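Local coordinates for protein DMSP lyase (Ruegeria pomeroyi, PDB 5CU1) that is a cupin-clan protein whose beta-barrel fold holds a bound iron(III) ion, at residues P34-F39 with M190-W195. Numbering follows the deposited sequence.
Sequences PALAGF and MALVLW
The ring of Phe39 lies alongside the root of Leu194, the two side chains extending in opposing senses, with Phe39 CE2 3.6 Å from Leu194 CB. The bond from CA to CB of Phe39 is directed at the strand, and with CG anti to the backbone N (chi1 177°) the ring extends far enough for its CE2-CZ end to touch the strand backbone. Phe39 CZ comes obliquely to within 3.5 Å of Leu194 O. The carbonyl carbon of Trp195, atom C, lies at the ring edge, 4.0 Å from Phe39 CE2. One turn earlier, Leu36 points its branches at two alternate strand residues: Leu36 CD1 meets Leu192 CD2 at 3.8 Å and Leu36 CD2 comes more loosely to Leu194 CD1 at 4.3 Å. Leu192 and Leu194 share the face of strand 189-196 turned to the helix, as expected of beta alternation, and Val193 and Trp195 project from the other. In this cupin fold the short helix 34-39 thus packs on the outside of the beta-barrel, nearly parallel to the strand (19°) with the segment axes 10.1 Å apart. Phe26 of helix 17-32 also covers both strand leucines, and Phe148 of the neighbouring strand touches Leu36. Arg196 makes a cation-pi contact with Phe39 and hydrogen-bonds its carbonyl oxygen. On the inner face, Trp195 NE1 is hydrogen-bonded to OE2 of Glu145, which with His141 and His180 binds the iron(III) ion.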
loop_
_atom_site.group_PDB
_atom_site.type_symbol
_atom_site.label_atom_id
_atom_site.label_comp_id
_atom_site.label_asym_id
_atom_site.label_seq_id
_atom_site.Cartn_x
_atom_site.Cartn_y
_atom_site.Cartn_z
ATOM N N PRO A 34 -16.197 -7.433 0.788
ATOM C CA PRO A 34 -16.922 -6.726 1.839
ATOM C C PRO A 34 -16.158 -5.872 2.820
ATOM O O PRO A 34 -16.628 -4.934 3.290
ATOM C CB PRO A 34 -17.637 -7.869 2.534
ATOM C CG PRO A 34 -17.663 -8.885 1.626
ATOM C CD PRO A 34 -16.519 -8.862 0.864
ATOM N N ALA A 35 -14.945 -6.238 3.082
ATOM C CA ALA A 35 -14.093 -5.541 3.987
ATOM C C ALA A 35 -13.645 -4.209 3.333
ATOM O O ALA A 35 -13.542 -3.340 3.966
ATOM C CB ALA A 35 -13.028 -6.356 4.519
ATOM N N LEU A 36 -13.538 -4.135 2.075
ATOM C CA LEU A 36 -13.303 -2.943 1.339
ATOM C C LEU A 36 -14.467 -1.990 1.209
ATOM O O LEU A 36 -14.407 -0.923 1.524
ATOM C CB LEU A 36 -12.612 -3.250 0.093
ATOM C CG LEU A 36 -11.451 -4.178 0.015
ATOM C CD1 LEU A 36 -10.980 -4.205 -1.326
ATOM C CD2 LEU A 36 -10.288 -3.903 0.845
ATOM N N ALA A 37 -15.539 -2.539 0.756
ATOM C CA ALA A 37 -16.815 -1.938 0.563
ATOM C C ALA A 37 -17.477 -1.508 1.825
ATOM O O ALA A 37 -18.004 -0.542 1.844
ATOM C CB ALA A 37 -17.714 -2.821 -0.296
ATOM N N GLY A 38 -17.322 -2.244 2.891
ATOM C CA GLY A 38 -17.535 -1.788 4.214
ATOM C C GLY A 38 -16.772 -0.673 4.818
ATOM O O GLY A 38 -17.261 -0.046 5.599
ATOM N N PHE A 39 -15.558 -0.462 4.407
ATOM C CA PHE A 39 -14.707 0.626 4.862
ATOM C C PHE A 39 -14.977 1.977 4.345
ATOM O O PHE A 39 -14.953 2.782 4.929
ATOM C CB PHE A 39 -13.242 0.214 4.698
ATOM C CG PHE A 39 -12.197 1.211 5.042
ATOM C CD1 PHE A 39 -11.594 1.186 6.250
ATOM C CD2 PHE A 39 -11.775 2.038 4.135
ATOM C CE1 PHE A 39 -10.567 2.002 6.539
ATOM C CE2 PHE A 39 -10.803 2.907 4.412
ATOM C CZ PHE A 39 -10.181 2.841 5.611
ATOM N N MET A 190 2.269 -8.021 -1.525
ATOM C CA MET A 190 1.704 -6.775 -2.019
ATOM C C MET A 190 0.350 -6.589 -1.358
ATOM O O MET A 190 -0.384 -7.565 -1.162
ATOM C CB MET A 190 1.556 -6.802 -3.534
ATOM C CG MET A 190 0.798 -5.625 -4.083
ATOM S SD MET A 190 0.353 -5.814 -5.806
ATOM C CE MET A 190 1.915 -6.348 -6.489
ATOM N N ALA A 191 0.019 -5.351 -1.002
ATOM C CA ALA A 191 -1.293 -5.055 -0.423
ATOM C C ALA A 191 -1.906 -3.824 -1.033
ATOM O O ALA A 191 -1.208 -2.918 -1.474
ATOM C CB ALA A 191 -1.197 -4.875 1.101
ATOM N N LEU A 192 -3.225 -3.811 -1.057
ATOM C CA LEU A 192 -3.990 -2.602 -1.250
ATOM C C LEU A 192 -4.184 -1.991 0.118
ATOM O O LEU A 192 -4.508 -2.707 1.068
ATOM C CB LEU A 192 -5.339 -2.900 -1.896
ATOM C CG LEU A 192 -6.359 -1.761 -1.888
ATOM C CD1 LEU A 192 -5.951 -0.667 -2.879
ATOM C CD2 LEU A 192 -7.775 -2.280 -2.176
ATOM N N VAL A 193 -3.953 -0.680 0.216
ATOM C CA VAL A 193 -4.134 0.073 1.447
ATOM C C VAL A 193 -5.114 1.222 1.228
ATOM O O VAL A 193 -4.858 2.076 0.396
ATOM C CB VAL A 193 -2.811 0.646 1.944
ATOM C CG1 VAL A 193 -2.973 1.216 3.361
ATOM C CG2 VAL A 193 -1.740 -0.412 1.889
ATOM N N LEU A 194 -6.228 1.229 1.965
ATOM C CA LEU A 194 -7.225 2.300 1.890
ATOM C C LEU A 194 -7.162 3.208 3.101
ATOM O O LEU A 194 -6.966 2.737 4.210
ATOM C CB LEU A 194 -8.639 1.724 1.771
ATOM C CG LEU A 194 -8.867 0.844 0.541
ATOM C CD1 LEU A 194 -10.299 0.382 0.463
ATOM C CD2 LEU A 194 -8.477 1.582 -0.733
ATOM N N TRP A 195 -7.308 4.513 2.867
ATOM C CA TRP A 195 -7.362 5.532 3.919
ATOM C C TRP A 195 -8.700 6.252 3.911
ATOM O O TRP A 195 -9.308 6.467 2.858
ATOM C CB TRP A 195 -6.263 6.582 3.752
ATOM C CG TRP A 195 -4.938 6.167 4.220
ATOM C CD1 TRP A 195 -4.502 4.905 4.394
ATOM C CD2 TRP A 195 -3.850 7.028 4.579
ATOM N NE1 TRP A 195 -3.205 4.910 4.838
ATOM C CE2 TRP A 195 -2.786 6.205 4.963
ATOM C CE3 TRP A 195 -3.679 8.412 4.608
ATOM C CZ2 TRP A 195 -1.566 6.722 5.391
ATOM C CZ3 TRP A 195 -2.470 8.921 5.023
ATOM C CH2 TRP A 195 -1.429 8.079 5.413
#